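Local coordinates for putative spindle pole body component alp6 protein (Chaetomium thermophilum, PDB 6L7R) that probably binds gamma-tubulin and microtubule minus ends as the GCP3-type member of the TUBGCP family, represented here by its N-terminal all-helical region, at residues A[11-16]-A[41-46]; A[15-18]-A[23-26]; A[81-86]-A[97-102]. All coordinates share one frame; numbering follows the deposited sequence.

How the contacts relate
The chain is all helix and loop. Contact 2 closes the shortest loop: helix 6-20 ends, and residues 23-26 fold back against its last turns. Contact 1 closes a wider one, from the middle of helix 6-20 to the C-terminal half of helix 29-47. The two start from the same stretch of helix 6-20, overlapping at S15 and L16, and contact 2 closes first, within the span of contact 1. Contact 3 comes later in series. It joins helix 76-88 to helix 95-105, on the opposite side of the chain's centre. Its centre lies 23 Å from that of contact 1. Contacts 1 and 2 therefore shape the N-terminal part, and contact 3 the C-terminal part.

Contact 1: residues A[11-16]-A[41-46]; sequences NAIDSL and LVRALL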
loop_
_atom_site.group_PDB
_atom_site.type_symbol
_atom_site.label_atom_id
_atom_site.label_comp_id
_atom_site.label_asym_id
_atom_site.label_seq_id
_atom_site.Cartn_x
_atom_site.Cartn_y
_atom_site.Cartn_z
ATOM N N ASN A 11 3.422 -6.262 11.901
ATOM C CA ASN A 11 4.700 -5.558 11.921
ATOM C C ASN A 11 4.733 -4.472 10.849
ATOM O O ASN A 11 5.244 -3.369 11.081
ATOM C CB ASN A 11 5.861 -6.536 11.719
ATOM C CG ASN A 11 6.073 -7.446 12.908
ATOM O OD1 ASN A 11 5.574 -7.189 14.003
ATOM N ND2 ASN A 11 6.834 -8.514 12.701
ATOM N N ALA A 12 4.167 -4.763 9.676
ATOM C CA ALA A 12 4.099 -3.756 8.622
ATOM C C ALA A 12 3.155 -2.625 9.009
ATOM O O ALA A 12 3.435 -1.445 8.735
ATOM C CB ALA A 12 3.660 -4.402 7.309
ATOM N N ILE A 13 2.032 -2.961 9.652
ATOM C CA ILE A 13 1.109 -1.916 10.079
ATOM C C ILE A 13 1.789 -0.990 11.072
ATOM O O ILE A 13 1.664 0.238 10.981
ATOM C CB ILE A 13 -0.177 -2.521 10.664
ATOM C CG1 ILE A 13 -0.995 -3.205 9.561
ATOM C CG2 ILE A 13 -1.003 -1.418 11.365
ATOM C CD1 ILE A 13 -2.130 -4.099 10.094
ATOM N N ASP A 14 2.526 -1.561 12.032
ATOM C CA ASP A 14 3.268 -0.731 12.979
ATOM C C ASP A 14 4.166 0.253 12.245
ATOM O O ASP A 14 4.218 1.443 12.582
ATOM C CB ASP A 14 4.125 -1.600 13.903
ATOM C CG ASP A 14 3.319 -2.449 14.854
ATOM O OD1 ASP A 14 2.149 -2.112 15.152
ATOM O OD2 ASP A 14 3.888 -3.456 15.332
ATOM N N SER A 15 4.867 -0.230 11.219
ATOM C CA SER A 15 5.772 0.627 10.468
ATOM C C SER A 15 5.012 1.733 9.756
ATOM O O SER A 15 5.424 2.901 9.786
ATOM C CB SER A 15 6.573 -0.211 9.469
ATOM O OG SER A 15 7.481 -1.043 10.159
ATOM N N LEU A 16 3.907 1.375 9.092
ATOM C CA LEU A 16 3.084 2.359 8.396
ATOM C C LEU A 16 2.621 3.453 9.345
ATOM O O LEU A 16 2.695 4.642 9.029
ATOM C CB LEU A 16 1.857 1.684 7.778
ATOM C CG LEU A 16 1.697 1.277 6.315
ATOM C CD1 LEU A 16 0.202 1.068 6.060
ATOM C CD2 LEU A 16 2.297 2.291 5.333
ATOM N N LEU A 41 -8.132 0.953 14.184
ATOM C CA LEU A 41 -8.788 1.388 12.957
ATOM C C LEU A 41 -8.247 0.634 11.749
ATOM O O LEU A 41 -9.014 0.163 10.903
ATOM C CB LEU A 41 -8.604 2.886 12.758
ATOM C CG LEU A 41 -9.169 3.393 11.433
ATOM C CD1 LEU A 41 -10.685 3.301 11.436
ATOM C CD2 LEU A 41 -8.707 4.815 11.172
ATOM N N VAL A 42 -6.924 0.517 11.647
ATOM C CA VAL A 42 -6.353 -0.179 10.494
ATOM C C VAL A 42 -6.857 -1.612 10.454
ATOM O O VAL A 42 -7.270 -2.116 9.402
ATOM C CB VAL A 42 -4.815 -0.122 10.525
ATOM C CG1 VAL A 42 -4.225 -0.987 9.389
ATOM C CG2 VAL A 42 -4.327 1.313 10.405
ATOM N N ARG A 43 -6.864 -2.288 11.607
ATOM C CA ARG A 43 -7.340 -3.666 11.620
ATOM C C ARG A 43 -8.781 -3.747 11.140
ATOM O O ARG A 43 -9.133 -4.635 10.356
ATOM C CB ARG A 43 -7.206 -4.265 13.019
ATOM C CG ARG A 43 -5.766 -4.448 13.462
ATOM C CD ARG A 43 -4.999 -5.359 12.508
ATOM N NE ARG A 43 -4.186 -6.286 13.277
ATOM C CZ ARG A 43 -4.647 -7.429 13.777
ATOM N NH1 ARG A 43 -5.905 -7.787 13.572
ATOM N NH2 ARG A 43 -3.857 -8.214 14.485
ATOM N N ALA A 44 -9.627 -2.811 11.580
ATOM C CA ALA A 44 -11.022 -2.828 11.154
ATOM C C ALA A 44 -11.137 -2.579 9.655
ATOM O O ALA A 44 -11.916 -3.247 8.964
ATOM C CB ALA A 44 -11.820 -1.785 11.940
ATOM N N LEU A 45 -10.379 -1.608 9.141
ATOM C CA LEU A 45 -10.416 -1.320 7.708
ATOM C C LEU A 45 -10.037 -2.545 6.889
ATOM O O LEU A 45 -10.677 -2.848 5.878
ATOM C CB LEU A 45 -9.478 -0.159 7.380
ATOM C CG LEU A 45 -9.925 1.205 7.923
ATOM C CD1 LEU A 45 -8.850 2.256 7.740
ATOM C CD2 LEU A 45 -11.224 1.646 7.251
ATOM N N LEU A 46 -9.004 -3.269 7.316
ATOM C CA LEU A 46 -8.545 -4.408 6.530
ATOM C C LEU A 46 -9.507 -5.583 6.589
ATOM O O LEU A 46 -9.403 -6.478 5.746
ATOM C CB LEU A 46 -7.148 -4.826 6.989
ATOM C CG LEU A 46 -6.050 -3.800 6.715
ATOM C CD1 LEU A 46 -4.729 -4.263 7.295
ATOM C CD2 LEU A 46 -5.905 -3.525 5.210
#
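The chi1 torsions of I13, on helix 6-20, and V42, on helix 29-47, turn their branches toward each other. On I13, chi1 of -69° sets CG2 opposite the backbone N and puts the longer CG1-CD1 branch beside that N. On V42, chi1 of 174° sets CG1 opposite its own N. The two side chains then meet tip to tip. V42 CG1 lies in the fork of the isoleucine. It is 3.8 Å from both I13 CG2 and I13 CD1, with I13 CG1 hardly further.

The end of the long branch goes further. I13 CD1 reaches L46 CD1 at 3.8 Å, again tip to tip. L46 sits one turn beyond V42 and shares its helix face, and the backbone bond from L46 N to V42 O (2.9 Å) holds that spacing. R43 closes another side of I13. Its chain bends at chi2, which brings the CD methylene to 4.0 Å from I13 CD1. R43 NE also makes a weak hydrogen bond to N10 OD1.

No hydrogen bond joins the two segments. The contact is apolar, and I13 and V42 are both buried. Nearby, the helices are also tied by a hydrogen bond from R35 NH1 to D14 O. L46 also packs against an apolar side chain of the chain of another protein.

I13 also touches F39. Its neighbours F39, V42, R43 and L46 stand at positions i, i+3, i+4 and i+7 of one helix. Segments 11-16 and 41-46 run at 123° to each other. They belong to two successive helices of a helix-loop-helix unit, and I13 is a single knob set into a hole of four residues, as in knobs-into-holes packing.

Contact 2: residues A[15-18]-A[23-26]; sequences SLIG and AAAG
I17 and A24 make the apolar part of this contact. The methyl CB of A24 lies 4.0 Å from CG2 of I17. It is the short branch of the isoleucine that touches. With chi1 at -66°, CG2 stands opposite the backbone N, while the CG1-CD1 arm runs off beside that N. The A24 side chain is directed toward the helix, and both residues are buried. The touch is a single methyl-to-methyl meeting.

The second kind of interaction is packing of a methyl against backbone. A25 rests on the main chain of G18. A25 CB is 3.7 Å from G18 O and 3.9 Å from G18 CA. The two backbones come close here, with the CA atoms of G18 and A25 only 4.5 Å apart. These are van der Waals contacts.

Hydrogen bonds do not cross between 15-18 and 23-26. Polar links lie to the outside instead. A23 O takes a weak hydrogen bond from R34 NH1, a weak link from the loop to helix 29-47.

In the fold, the contact sits at the turn from helix 6-20 into helix 29-47. The chain leaves the first helix, passes a short 3-10 segment that ends at A24, and doubles back over the helix end. Helix 29-47 packs against both parts: I17 touches R35, V38 and F39, and A24 touches R34. L16 and A23 pack on apolar side chains of the chain of another protein. There are no strands nearby, so helix end, returning loop and second helix together form this corner.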
loop_
_atom_site.group_PDB
_atom_site.type_symbol
_atom_site.label_atom_id
_atom_site.label_comp_id
_atom_site.label_asym_id
_atom_site.label_seq_id
_atom_site.Cartn_x
_atom_site.Cartn_y
_atom_site.Cartn_z
ATOM N N SER A 15 4.867 -0.230 11.219
ATOM C CA SER A 15 5.772 0.627 10.468
ATOM C C SER A 15 5.012 1.733 9.756
ATOM O O SER A 15 5.424 2.901 9.786
ATOM C CB SER A 15 6.573 -0.211 9.469
ATOM O OG SER A 15 7.481 -1.043 10.159
ATOM N N LEU A 16 3.907 1.375 9.092
ATOM C CA LEU A 16 3.084 2.359 8.396
ATOM C C LEU A 16 2.621 3.453 9.345
ATOM O O LEU A 16 2.695 4.642 9.029
ATOM C CB LEU A 16 1.857 1.684 7.778
ATOM C CG LEU A 16 1.697 1.277 6.315
ATOM C CD1 LEU A 16 0.202 1.068 6.060
ATOM C CD2 LEU A 16 2.297 2.291 5.333
ATOM N N ILE A 17 2.093 3.062 10.508
ATOM C CA ILE A 17 1.546 4.058 11.419
ATOM C C ILE A 17 2.616 5.057 11.827
ATOM O O ILE A 17 2.380 6.272 11.833
ATOM C CB ILE A 17 0.913 3.363 12.637
ATOM C CG1 ILE A 17 -0.310 2.563 12.175
ATOM C CG2 ILE A 17 0.553 4.393 13.697
ATOM C CD1 ILE A 17 -0.966 1.729 13.280
ATOM N N GLY A 18 3.817 4.570 12.157
ATOM C CA GLY A 18 4.876 5.477 12.556
ATOM C C GLY A 18 5.326 6.376 11.421
ATOM O O GLY A 18 5.676 7.538 11.645
ATOM N N ALA A 23 2.168 12.023 14.933
ATOM C CA ALA A 23 1.656 12.197 16.289
ATOM C C ALA A 23 1.435 10.873 17.006
ATOM O O ALA A 23 1.246 10.873 18.228
ATOM C CB ALA A 23 0.345 12.983 16.272
ATOM N N ALA A 24 1.442 9.755 16.278
ATOM C CA ALA A 24 1.262 8.435 16.856
ATOM C C ALA A 24 2.568 7.661 16.962
ATOM O O ALA A 24 2.550 6.493 17.353
ATOM C CB ALA A 24 0.245 7.632 16.036
ATOM N N ALA A 25 3.703 8.292 16.647
ATOM C CA ALA A 25 4.961 7.564 16.497
ATOM C C ALA A 25 5.878 7.614 17.718
ATOM O O ALA A 25 6.859 6.867 17.756
ATOM C CB ALA A 25 5.727 8.094 15.280
ATOM N N GLY A 26 5.594 8.460 18.711
ATOM C CA GLY A 26 6.522 8.695 19.799
ATOM C C GLY A 26 6.335 7.761 20.989
ATOM O O GLY A 26 5.542 6.822 20.971
#

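Contact 3: residues A[81-86]-A[97-102]; sequences NLYTRL and AILYLL
Y83 and L99 join two consecutive helices, 76-88 and 95-105, of an all-helical domain, joined by a short loop. Helix 59-70 packs on the same spot: Y83 touches S61, and L99 touches A60 and I64. The contact is buried and apolar, with no hydrogen bond between the segments.

The tyrosine carries its ring away from its own backbone N (chi1 176°), beside the carbonyl carbon. This swings the ring toward helix 95-105, although the first bond of the side chain does not aim there. L99 differs: its CG lies beside the backbone N (chi1 -74°), and from there it reaches straight across. The two side chains cross at about a right angle.

L86, one turn after Y83 on the same helix, adds a second wall. L86 CD2 approaches L99 CD1 at 4.3 Å, a looser touch.

The hydroxyl Y83 OH is hydrogen-bonded with N58 OD1, which limits how the ring can move. L99 CD1 meets the ring at its edge, close to the ring plane, 3.4 Å from Y83 CE1 and 3.5 Å from Y83 CD1.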
loop_
_atom_site.group_PDB
_atom_site.type_symbol
_atom_site.label_atom_id
_atom_site.label_comp_id
_atom_site.label_asym_id
_atom_site.label_seq_id
_atom_site.Cartn_x
_atom_site.Cartn_y
_atom_site.Cartn_z
ATOM N N ASN A 81 4.970 0.275 -21.206
ATOM C CA ASN A 81 6.249 -0.429 -21.215
ATOM C C ASN A 81 6.641 -0.875 -19.807
ATOM O O ASN A 81 7.172 -1.977 -19.622
ATOM C CB ASN A 81 7.328 0.460 -21.834
ATOM C CG ASN A 81 7.072 0.749 -23.310
ATOM O OD1 ASN A 81 6.304 0.041 -23.967
ATOM N ND2 ASN A 81 7.708 1.794 -23.835
ATOM N N LEU A 82 6.386 -0.038 -18.799
ATOM C CA LEU A 82 6.665 -0.446 -17.421
ATOM C C LEU A 82 5.836 -1.666 -17.022
ATOM O O LEU A 82 6.355 -2.605 -16.397
ATOM C CB LEU A 82 6.400 0.717 -16.462
ATOM C CG LEU A 82 7.387 1.884 -16.487
ATOM C CD1 LEU A 82 6.809 3.124 -15.810
ATOM C CD2 LEU A 82 8.683 1.475 -15.823
ATOM N N TYR A 83 4.550 -1.675 -17.392
ATOM C CA TYR A 83 3.679 -2.799 -17.058
ATOM C C TYR A 83 4.203 -4.091 -17.658
ATOM O O TYR A 83 4.189 -5.144 -17.008
ATOM C CB TYR A 83 2.255 -2.531 -17.558
ATOM C CG TYR A 83 1.301 -3.696 -17.338
ATOM C CD1 TYR A 83 0.938 -4.093 -16.054
ATOM C CD2 TYR A 83 0.761 -4.393 -18.412
ATOM C CE1 TYR A 83 0.069 -5.160 -15.848
ATOM C CE2 TYR A 83 -0.111 -5.456 -18.215
ATOM C CZ TYR A 83 -0.451 -5.834 -16.933
ATOM O OH TYR A 83 -1.314 -6.889 -16.738
ATOM N N THR A 84 4.663 -4.031 -18.907
ATOM C CA THR A 84 5.188 -5.223 -19.554
ATOM C C THR A 84 6.420 -5.742 -18.826
ATOM O O THR A 84 6.557 -6.949 -18.600
ATOM C CB THR A 84 5.510 -4.914 -21.013
ATOM O OG1 THR A 84 4.290 -4.661 -21.720
ATOM C CG2 THR A 84 6.240 -6.079 -21.659
ATOM N N ARG A 85 7.342 -4.837 -18.467
ATOM C CA ARG A 85 8.533 -5.242 -17.725
ATOM C C ARG A 85 8.147 -5.917 -16.425
ATOM O O ARG A 85 8.697 -6.963 -16.060
ATOM C CB ARG A 85 9.417 -4.033 -17.421
ATOM C CG ARG A 85 10.142 -3.423 -18.609
ATOM C CD ARG A 85 11.142 -2.363 -18.082
ATOM N NE ARG A 85 11.985 -2.921 -17.025
ATOM C CZ ARG A 85 12.681 -2.195 -16.155
ATOM N NH1 ARG A 85 12.617 -0.872 -16.178
ATOM N NH2 ARG A 85 13.433 -2.799 -15.245
ATOM N N LEU A 86 7.205 -5.316 -15.706
ATOM C CA LEU A 86 6.811 -5.853 -14.410
ATOM C C LEU A 86 6.289 -7.276 -14.540
ATOM O O LEU A 86 6.638 -8.149 -13.737
ATOM C CB LEU A 86 5.747 -4.953 -13.787
ATOM C CG LEU A 86 5.188 -5.457 -12.461
ATOM C CD1 LEU A 86 6.254 -5.366 -11.391
ATOM C CD2 LEU A 86 3.945 -4.663 -12.075
ATOM N N ALA A 97 -2.892 -7.001 -7.714
ATOM C CA ALA A 97 -3.408 -6.259 -6.573
ATOM C C ALA A 97 -2.539 -5.052 -6.260
ATOM O O ALA A 97 -3.056 -4.022 -5.803
ATOM C CB ALA A 97 -3.527 -7.183 -5.358
ATOM N N ILE A 98 -1.227 -5.149 -6.490
ATOM C CA ILE A 98 -0.389 -3.976 -6.281
ATOM C C ILE A 98 -0.770 -2.879 -7.267
ATOM O O ILE A 98 -0.875 -1.703 -6.899
ATOM C CB ILE A 98 1.100 -4.350 -6.364
ATOM C CG1 ILE A 98 1.373 -5.550 -5.444
ATOM C CG2 ILE A 98 1.934 -3.154 -5.954
ATOM C CD1 ILE A 98 2.675 -6.300 -5.691
ATOM N N LEU A 99 -1.033 -3.248 -8.519
ATOM C CA LEU A 99 -1.464 -2.252 -9.493
ATOM C C LEU A 99 -2.839 -1.701 -9.140
ATOM O O LEU A 99 -3.111 -0.511 -9.353
ATOM C CB LEU A 99 -1.462 -2.850 -10.898
ATOM C CG LEU A 99 -0.074 -3.050 -11.501
ATOM C CD1 LEU A 99 -0.220 -3.746 -12.822
ATOM C CD2 LEU A 99 0.627 -1.708 -11.698
ATOM N N TYR A 100 -3.723 -2.548 -8.609
ATOM C CA TYR A 100 -5.010 -2.051 -8.136
ATOM C C TYR A 100 -4.817 -1.008 -7.043
ATOM O O TYR A 100 -5.471 0.044 -7.051
ATOM C CB TYR A 100 -5.872 -3.203 -7.627
ATOM C CG TYR A 100 -7.322 -2.809 -7.462
ATOM C CD1 TYR A 100 -8.173 -2.774 -8.557
ATOM C CD2 TYR A 100 -7.837 -2.456 -6.221
ATOM C CE1 TYR A 100 -9.487 -2.407 -8.430
ATOM C CE2 TYR A 100 -9.164 -2.083 -6.088
ATOM C CZ TYR A 100 -9.982 -2.067 -7.195
ATOM O OH TYR A 100 -11.304 -1.703 -7.084
ATOM N N LEU A 101 -3.897 -1.272 -6.112
ATOM C CA LEU A 101 -3.603 -0.309 -5.057
ATOM C C LEU A 101 -3.168 1.025 -5.647
ATOM O O LEU A 101 -3.684 2.081 -5.267
ATOM C CB LEU A 101 -2.520 -0.856 -4.124
ATOM C CG LEU A 101 -1.945 0.205 -3.183
ATOM C CD1 LEU A 101 -2.965 0.539 -2.095
ATOM C CD2 LEU A 101 -0.620 -0.223 -2.583
ATOM N N LEU A 102 -2.214 0.998 -6.583
ATOM C CA LEU A 102 -1.769 2.244 -7.198
ATOM C C LEU A 102 -2.917 2.973 -7.888
ATOM O O LEU A 102 -3.064 4.193 -7.740
ATOM C CB LEU A 102 -0.632 1.971 -8.188
ATOM C CG LEU A 102 0.626 1.350 -7.578
ATOM C CD1 LEU A 102 1.754 1.289 -8.605
ATOM C CD2 LEU A 102 1.087 2.133 -6.368
#